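Local coordinates for uncharacterized protein (Leptospirillum rubarum, PDB 3O2I), which is of unknown function, belongs to an uncharacterised sequence family and forms a two-chain assembly of small alpha-beta subunits, at residues 43-48 with 87-92; 62-67 with 77-82. All blocks are in the same frame, centred on the assembly; numbering follows the deposited sequence.

Interaction 1 of 2, residues 43-48 with 87-92; sequences IYLLHS and HGFVEA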
ATOM      1  N   ILE B  43       2.978  -2.242   8.512  1.00 35.01           N
ATOM      2  CA  ILE B  43       2.158  -1.163   9.037  1.00 33.32           C
ATOM      3  C   ILE B  43       2.017  -0.124   7.950  1.00 28.81           C
ATOM      4  O   ILE B  43       3.012   0.353   7.402  1.00 28.74           O
ATOM      5  CB  ILE B  43       2.807  -0.470  10.246  1.00 36.69           C
ATOM      6  CG1 ILE B  43       3.302  -1.492  11.266  1.00 44.48           C
ATOM      7  CG2 ILE B  43       1.826   0.511  10.881  1.00 28.70           C
ATOM      8  CD1 ILE B  43       2.277  -1.851  12.313  1.00 54.91           C
ATOM      9  N   TYR B  44       0.778   0.227   7.643  1.00 24.98           N
ATOM     10  CA  TYR B  44       0.502   1.230   6.623  1.00 26.62           C
ATOM     11  C   TYR B  44      -0.063   2.456   7.295  1.00 28.12           C
ATOM     12  O   TYR B  44      -1.131   2.389   7.902  1.00 32.32           O
ATOM     13  CB  TYR B  44      -0.508   0.685   5.589  1.00 19.96           C
ATOM     14  CG  TYR B  44       0.017  -0.509   4.824  1.00 20.61           C
ATOM     15  CD1 TYR B  44       0.819  -0.336   3.704  1.00 18.34           C
ATOM     16  CD2 TYR B  44      -0.269  -1.805   5.233  1.00 22.35           C
ATOM     17  CE1 TYR B  44       1.317  -1.419   3.005  1.00 18.13           C
ATOM     18  CE2 TYR B  44       0.217  -2.903   4.528  1.00 19.46           C
ATOM     19  CZ  TYR B  44       1.012  -2.698   3.420  1.00 20.81           C
ATOM     20  OH  TYR B  44       1.503  -3.774   2.708  1.00 28.60           O
ATOM     21  N   LEU B  45       0.646   3.575   7.181  1.00 26.84           N
ATOM     22  CA  LEU B  45       0.181   4.847   7.737  1.00 24.05           C
ATOM     23  C   LEU B  45      -0.202   5.820   6.627  1.00 27.96           C
ATOM     24  O   LEU B  45       0.397   5.830   5.560  1.00 38.85           O
ATOM     25  CB  LEU B  45       1.267   5.488   8.592  1.00 25.36           C
ATOM     26  CG  LEU B  45       1.839   4.664   9.746  1.00 32.51           C
ATOM     27  CD1 LEU B  45       2.825   5.528  10.536  1.00 35.04           C
ATOM     28  CD2 LEU B  45       0.737   4.161  10.652  1.00 34.27           C
ATOM     29  N   LEU B  46      -1.190   6.655   6.903  1.00 23.74           N
ATOM     30  CA  LEU B  46      -1.656   7.643   5.944  1.00 30.29           C
ATOM     31  C   LEU B  46      -1.373   9.030   6.462  1.00 32.45           C
ATOM     32  O   LEU B  46      -1.483   9.274   7.658  1.00 40.77           O
ATOM     33  CB  LEU B  46      -3.172   7.514   5.757  1.00 32.48           C
ATOM     34  CG  LEU B  46      -3.723   6.506   4.760  1.00 36.85           C
ATOM     35  CD1 LEU B  46      -2.639   5.541   4.321  1.00 27.41           C
ATOM     36  CD2 LEU B  46      -4.949   5.791   5.341  1.00 38.59           C
ATOM     37  N   HIS B  47      -1.030   9.941   5.561  1.00 33.87           N
ATOM     38  CA  HIS B  47      -0.931  11.355   5.917  1.00 37.68           C
ATOM     39  C   HIS B  47      -1.444  12.222   4.772  1.00 37.85           C
ATOM     40  O   HIS B  47      -1.274  11.877   3.605  1.00 41.20           O
ATOM     41  CB  HIS B  47       0.507  11.743   6.255  1.00 35.64           C
ATOM     42  CG  HIS B  47       0.612  12.952   7.128  1.00 39.90           C
ATOM     43  ND1 HIS B  47       0.342  14.225   6.672  1.00 47.36           N
ATOM     44  CD2 HIS B  47       0.947  13.083   8.435  1.00 43.20           C
ATOM     45  CE1 HIS B  47       0.505  15.088   7.660  1.00 45.55           C
ATOM     46  NE2 HIS B  47       0.862  14.421   8.742  1.00 43.03           N
ATOM     47  N   SER B  48      -2.069  13.344   5.110  1.00 33.91           N
ATOM     48  CA  SER B  48      -2.573  14.258   4.095  1.00 34.94           C
ATOM     49  C   SER B  48      -1.455  14.994   3.367  1.00 38.40           C
ATOM     50  O   SER B  48      -1.663  15.508   2.272  1.00 47.52           O
ATOM     51  CB  SER B  48      -3.593  15.249   4.677  1.00 36.17           C
ATOM     52  OG  SER B  48      -3.010  16.110   5.640  1.00 52.22           O
ATOM     53  N   HIS B  87       2.357  13.303  14.946  1.00 53.56           N
ATOM     54  CA  HIS B  87       2.443  13.969  13.650  1.00 49.69           C
ATOM     55  C   HIS B  87       1.226  13.795  12.733  1.00 54.63           C
ATOM     56  O   HIS B  87       1.255  14.208  11.574  1.00 53.16           O
ATOM     57  CB  HIS B  87       3.738  13.576  12.936  1.00 49.79           C
ATOM     58  CG  HIS B  87       4.963  14.202  13.526  1.00 54.92           C
ATOM     59  ND1 HIS B  87       5.287  15.527  13.333  1.00 62.77           N
ATOM     60  CD2 HIS B  87       5.941  13.685  14.307  1.00 54.38           C
ATOM     61  CE1 HIS B  87       6.414  15.801  13.965  1.00 61.37           C
ATOM     62  NE2 HIS B  87       6.830  14.701  14.568  1.00 62.26           N
ATOM     63  N   GLY B  88       0.160  13.198  13.256  1.00 53.73           N
ATOM     64  CA  GLY B  88      -1.110  13.170  12.551  1.00 53.15           C
ATOM     65  C   GLY B  88      -1.275  12.083  11.501  1.00 51.31           C
ATOM     66  O   GLY B  88      -2.179  12.162  10.665  1.00 58.19           O
ATOM     67  N   PHE B  89      -0.409  11.073  11.536  1.00 46.60           N
ATOM     68  CA  PHE B  89      -0.572   9.897  10.688  1.00 42.92           C
ATOM     69  C   PHE B  89      -1.754   9.083  11.206  1.00 45.18           C
ATOM     70  O   PHE B  89      -1.992   9.007  12.416  1.00 46.80           O
ATOM     71  CB  PHE B  89       0.686   9.020  10.714  1.00 42.32           C
ATOM     72  CG  PHE B  89       1.882   9.628  10.027  1.00 35.70           C
ATOM     73  CD1 PHE B  89       2.190   9.294   8.721  1.00 26.68           C
ATOM     74  CD2 PHE B  89       2.724  10.502  10.706  1.00 33.20           C
ATOM     75  CE1 PHE B  89       3.293   9.841   8.090  1.00 29.34           C
ATOM     76  CE2 PHE B  89       3.837  11.054  10.079  1.00 30.79           C
ATOM     77  CZ  PHE B  89       4.119  10.735   8.775  1.00 31.05           C
ATOM     78  N   VAL B  90      -2.506   8.482  10.293  1.00 48.17           N
ATOM     79  CA  VAL B  90      -3.588   7.591  10.689  1.00 43.83           C
ATOM     80  C   VAL B  90      -3.246   6.213  10.159  1.00 37.72           C
ATOM     81  O   VAL B  90      -2.809   6.079   9.019  1.00 36.21           O
ATOM     82  CB  VAL B  90      -4.973   8.077  10.176  1.00 42.31           C
ATOM     83  CG1 VAL B  90      -5.222   9.496  10.630  1.00 45.47           C
ATOM     84  CG2 VAL B  90      -5.057   8.007   8.678  1.00 42.32           C
ATOM     85  N   GLU B  91      -3.390   5.193  10.999  1.00 37.08           N
ATOM     86  CA  GLU B  91      -3.031   3.844  10.582  1.00 41.97           C
ATOM     87  C   GLU B  91      -4.144   3.237   9.752  1.00 37.69           C
ATOM     88  O   GLU B  91      -5.307   3.288  10.143  1.00 40.88           O
ATOM     89  CB  GLU B  91      -2.745   2.945  11.782  1.00 49.38           C
ATOM     90  CG  GLU B  91      -2.294   1.535  11.393  1.00 52.70           C
ATOM     91  CD  GLU B  91      -1.950   0.670  12.595  1.00 56.59           C
ATOM     92  OE1 GLU B  91      -2.276   1.072  13.733  1.00 56.68           O
ATOM     93  OE2 GLU B  91      -1.356  -0.411  12.397  1.00 59.55           O
ATOM     94  N   ALA B  92      -3.779   2.672   8.606  1.00 37.14           N
ATOM     95  CA  ALA B  92      -4.736   1.975   7.744  1.00 33.97           C
ATOM     96  C   ALA B  92      -4.862   0.545   8.232  1.00 37.26           C
ATOM     97  O   ALA B  92      -3.975   0.043   8.935  1.00 36.15           O
ATOM     98  CB  ALA B  92      -4.269   2.000   6.311  1.00 31.09           C
TER
HETATM   99  O   HOH W   1      -1.271  -0.989   8.777  1.00 44.30           O
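Ile43 meets Glu91 through its CG2 methyl, which lies 3.6 Å from OE2 of Glu91, whose extended chain reaches toward Ile43. At Tyr44 the backbone does the work: its O accepts from Ala92 N, its N is bridged by a water to Ala92 O, and its CB packs on the Ala92 methyl. Leu45 spreads its branches, CD2 against the backbone and CB of Glu91, CB and CD1 against Phe89. Leu46 is the hydrogen-bonded antiparallel partner of Val90, its N donating to Val90 O (2.7 Å) and its O accepting from Val90 N. This pairing places 90-91 beside 41-47 in a three-stranded antiparallel sheet, two helices lying on the connection between them, with Leu45 and Glu91 on the face toward helix 72-87 and Leu46 and Val90 on the other. The His47 ring, CG anti to the backbone N (chi1 -157°), puts CD2 over the centre of the Phe89 face, an edge-to-face pair with planes at 68°. In the same ring plane NE2 donates to His87 O at 2.9 Å, while ND1 takes a hydrogen bond from Glu49 N, so both nitrogens fix the ring's rotation. Replacing Phe89 with an alanine would probably leave the His47 edge and Leu45 CB facing a gap.

Interaction 2 of 2, residues 62-67 with 77-82; sequences EAFQRS and LEVSKY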
ATOM      1  N   GLU B  62      13.168  10.640  15.589  1.00 51.62           N
ATOM      2  CA  GLU B  62      12.375  11.316  16.609  1.00 61.39           C
ATOM      3  C   GLU B  62      11.716  10.295  17.529  1.00 62.00           C
ATOM      4  O   GLU B  62      11.848  10.370  18.748  1.00 61.42           O
ATOM      5  CB  GLU B  62      11.315  12.222  15.986  1.00 68.28           C
ATOM      6  CG  GLU B  62      11.824  13.569  15.497  1.00 73.93           C
ATOM      7  CD  GLU B  62      10.700  14.451  14.964  1.00 77.94           C
ATOM      8  OE1 GLU B  62       9.639  14.537  15.626  1.00 72.74           O
ATOM      9  OE2 GLU B  62      10.873  15.053  13.881  1.00 82.12           O
ATOM     10  N   ALA B  63      11.003   9.339  16.945  1.00 53.64           N
ATOM     11  CA  ALA B  63      10.377   8.281  17.734  1.00 57.30           C
ATOM     12  C   ALA B  63      11.374   7.604  18.687  1.00 62.85           C
ATOM     13  O   ALA B  63      11.015   7.184  19.786  1.00 58.78           O
ATOM     14  CB  ALA B  63       9.741   7.246  16.821  1.00 52.21           C
ATOM     15  N   PHE B  64      12.624   7.488  18.256  1.00 62.74           N
ATOM     16  CA  PHE B  64      13.606   6.701  18.993  1.00 57.75           C
ATOM     17  C   PHE B  64      13.932   7.268  20.373  1.00 66.58           C
ATOM     18  O   PHE B  64      14.680   6.663  21.132  1.00 71.24           O
ATOM     19  CB  PHE B  64      14.878   6.517  18.167  1.00 53.92           C
ATOM     20  CG  PHE B  64      14.778   5.418  17.144  1.00 55.57           C
ATOM     21  CD1 PHE B  64      13.607   4.684  16.999  1.00 41.82           C
ATOM     22  CD2 PHE B  64      15.858   5.111  16.335  1.00 57.78           C
ATOM     23  CE1 PHE B  64      13.523   3.671  16.066  1.00 43.97           C
ATOM     24  CE2 PHE B  64      15.777   4.101  15.405  1.00 53.65           C
ATOM     25  CZ  PHE B  64      14.605   3.382  15.269  1.00 47.40           C
ATOM     26  N   GLN B  65      13.342   8.410  20.702  1.00 69.36           N
ATOM     27  CA  GLN B  65      13.665   9.101  21.945  1.00 78.21           C
ATOM     28  C   GLN B  65      12.740   8.739  23.102  1.00 77.00           C
ATOM     29  O   GLN B  65      13.174   8.653  24.242  1.00 82.28           O
ATOM     30  CB  GLN B  65      13.702  10.609  21.716  1.00 75.62           C
ATOM     31  CG  GLN B  65      14.654  10.990  20.593  1.00 80.22           C
ATOM     32  CD  GLN B  65      14.770  12.481  20.395  1.00 93.87           C
ATOM     33  OE1 GLN B  65      14.426  13.269  21.279  1.00104.55           O
ATOM     34  NE2 GLN B  65      15.261  12.883  19.229  1.00 94.47           N
ATOM     35  N   ARG B  66      11.474   8.490  22.807  1.00 72.74           N
ATOM     36  CA  ARG B  66      10.533   8.152  23.866  1.00 84.42           C
ATOM     37  C   ARG B  66      10.144   6.674  23.907  1.00 81.01           C
ATOM     38  O   ARG B  66       9.317   6.273  24.729  1.00 83.00           O
ATOM     39  CB  ARG B  66       9.284   9.041  23.789  1.00 94.60           C
ATOM     40  CG  ARG B  66       8.792   9.324  22.375  1.00 99.36           C
ATOM     41  CD  ARG B  66       8.700  10.826  22.117  1.00103.48           C
ATOM     42  NE  ARG B  66       9.873  11.339  21.412  1.00102.41           N
ATOM     43  CZ  ARG B  66      10.126  12.631  21.220  1.00103.11           C
ATOM     44  NH1 ARG B  66      11.217  13.003  20.562  1.00100.83           N
ATOM     45  NH2 ARG B  66       9.290  13.551  21.689  1.00105.04           N
ATOM     46  N   SER B  67      10.740   5.862  23.037  1.00 73.27           N
ATOM     47  CA  SER B  67      10.414   4.435  23.008  1.00 66.67           C
ATOM     48  C   SER B  67      11.503   3.554  23.612  1.00 62.85           C
ATOM     49  O   SER B  67      12.656   3.963  23.720  1.00 62.17           O
ATOM     50  CB  SER B  67      10.103   3.972  21.590  1.00 62.51           C
ATOM     51  OG  SER B  67      10.656   2.693  21.354  1.00 60.71           O
ATOM     52  N   LEU B  77       6.168  -1.263  16.275  1.00 49.40           N
ATOM     53  CA  LEU B  77       4.894  -0.929  16.905  1.00 50.58           C
ATOM     54  C   LEU B  77       4.949   0.424  17.602  1.00 49.74           C
ATOM     55  O   LEU B  77       3.975   1.184  17.588  1.00 46.56           O
ATOM     56  CB  LEU B  77       4.501  -2.009  17.913  1.00 56.75           C
ATOM     57  CG  LEU B  77       4.282  -3.407  17.342  1.00 61.12           C
ATOM     58  CD1 LEU B  77       3.888  -4.374  18.449  1.00 59.68           C
ATOM     59  CD2 LEU B  77       3.218  -3.378  16.232  1.00 55.28           C
ATOM     60  N   GLU B  78       6.098   0.718  18.208  1.00 48.16           N
ATOM     61  CA  GLU B  78       6.262   1.945  18.984  1.00 48.93           C
ATOM     62  C   GLU B  78       6.409   3.165  18.080  1.00 45.87           C
ATOM     63  O   GLU B  78       5.777   4.193  18.310  1.00 56.69           O
ATOM     64  CB  GLU B  78       7.457   1.822  19.953  1.00 54.83           C
ATOM     65  CG  GLU B  78       7.420   0.554  20.808  1.00 59.86           C
ATOM     66  CD  GLU B  78       8.183   0.691  22.122  1.00 71.68           C
ATOM     67  OE1 GLU B  78       8.849  -0.290  22.533  1.00 69.57           O
ATOM     68  OE2 GLU B  78       8.116   1.775  22.742  1.00 76.43           O
ATOM     69  N   VAL B  79       7.246   3.045  17.055  1.00 45.58           N
ATOM     70  CA  VAL B  79       7.404   4.090  16.047  1.00 46.53           C
ATOM     71  C   VAL B  79       6.054   4.458  15.401  1.00 47.31           C
ATOM     72  O   VAL B  79       5.717   5.640  15.244  1.00 44.96           O
ATOM     73  CB  VAL B  79       8.395   3.632  14.955  1.00 48.22           C
ATOM     74  CG1 VAL B  79       8.419   4.621  13.795  1.00 46.28           C
ATOM     75  CG2 VAL B  79       9.787   3.440  15.555  1.00 45.69           C
ATOM     76  N   SER B  80       5.288   3.440  15.026  1.00 48.20           N
ATOM     77  CA  SER B  80       3.945   3.653  14.488  1.00 43.69           C
ATOM     78  C   SER B  80       3.103   4.506  15.440  1.00 46.97           C
ATOM     79  O   SER B  80       2.504   5.506  15.028  1.00 50.36           O
ATOM     80  CB  SER B  80       3.254   2.312  14.234  1.00 50.39           C
ATOM     81  OG  SER B  80       1.918   2.501  13.779  1.00 58.10           O
ATOM     82  N   LYS B  81       3.071   4.107  16.712  1.00 53.66           N
ATOM     83  CA  LYS B  81       2.299   4.814  17.739  1.00 57.77           C
ATOM     84  C   LYS B  81       2.677   6.287  17.853  1.00 51.08           C
ATOM     85  O   LYS B  81       1.831   7.134  18.128  1.00 53.79           O
ATOM     86  CB  LYS B  81       2.480   4.151  19.104  1.00 69.15           C
ATOM     87  CG  LYS B  81       1.661   2.895  19.321  1.00 74.98           C
ATOM     88  CD  LYS B  81       1.783   2.420  20.766  1.00 79.33           C
ATOM     89  CE  LYS B  81       1.226   3.453  21.739  1.00 84.21           C
ATOM     90  NZ  LYS B  81       1.414   3.050  23.169  1.00 91.02           N
ATOM     91  N   TYR B  82       3.952   6.582  17.633  1.00 47.56           N
ATOM     92  CA  TYR B  82       4.461   7.940  17.772  1.00 46.28           C
ATOM     93  C   TYR B  82       4.099   8.809  16.571  1.00 50.58           C
ATOM     94  O   TYR B  82       3.673   9.952  16.735  1.00 55.73           O
ATOM     95  CB  TYR B  82       5.979   7.945  18.009  1.00 50.19           C
ATOM     96  CG  TYR B  82       6.582   9.329  17.964  1.00 55.49           C
ATOM     97  CD1 TYR B  82       6.526  10.172  19.070  1.00 62.90           C
ATOM     98  CD2 TYR B  82       7.192   9.801  16.811  1.00 52.90           C
ATOM     99  CE1 TYR B  82       7.068  11.452  19.025  1.00 63.26           C
ATOM    100  CE2 TYR B  82       7.733  11.070  16.753  1.00 55.24           C
ATOM    101  CZ  TYR B  82       7.667  11.895  17.862  1.00 60.90           C
ATOM    102  OH  TYR B  82       8.204  13.161  17.791  1.00 58.42           O
TER
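Tyr82 OH donates a hydrogen bond to Glu62 OE1 over 2.9 Å, on that oxygen's anti lone pair. The acceptor lies in the plane of the ring, at its edge. Among the other polar contacts, Arg66 NH1 donates to Glu62 O, which Gln65 N reaches from the opposite face of the carbonyl. Ser67 OG lies 3.0 Å from Glu78 OE2, and Glu78 OE1 bonds Ser68 OG. Apolar contacts line the rest of the ring. With CG anti to the backbone N (chi1 172°), the Tyr82 ring reaches across to the end of helix 53-63, where Ala63 CA sits over one face in a CH-pi contact, 4.0 Å from the centroid, and Ala63 CB touches Tyr82 CD2 at 3.6 Å. Val79 CG2 fills in beside it, against both Ala63 CB and Phe64 CE1. Arg66 bends back at chi2 and chi3, bringing CD to 3.6 Å from Tyr82 CE1 and laying one guanidinium face over Tyr82 OH. The joint is thus a helical hairpin closed at the end of its first helix, where a tyrosine offers a face to alanine and a hydroxyl to a carboxylate that also accepts from His87; that shared acceptor is likely to favour a charged Glu62.

In the fold
Helix 72-87 ties the two contacts together: it supplies residues 77-82 of interaction 2 and then runs into residues 87-92 of interaction 1. Their centres lie 14 Å apart, yet they touch directly. His87 NE2 stands 3.0 Å from Glu62 OE1, a probable hydrogen bond, and Ser80 OG packs at 3.5 Å from Ile43 CG2, bringing the helix against the sheet. The helical hairpin of interaction 2 thus lies within the chain stretch whose ends interaction 1 brings together. Both contacts also reach the second subunit: Ile29 of that subunit packs on Tyr44 and Ala92, and its Lys106, a residue that lines the dithiothreitol pocket in this crystal, hydrogen-bonds Phe64 O.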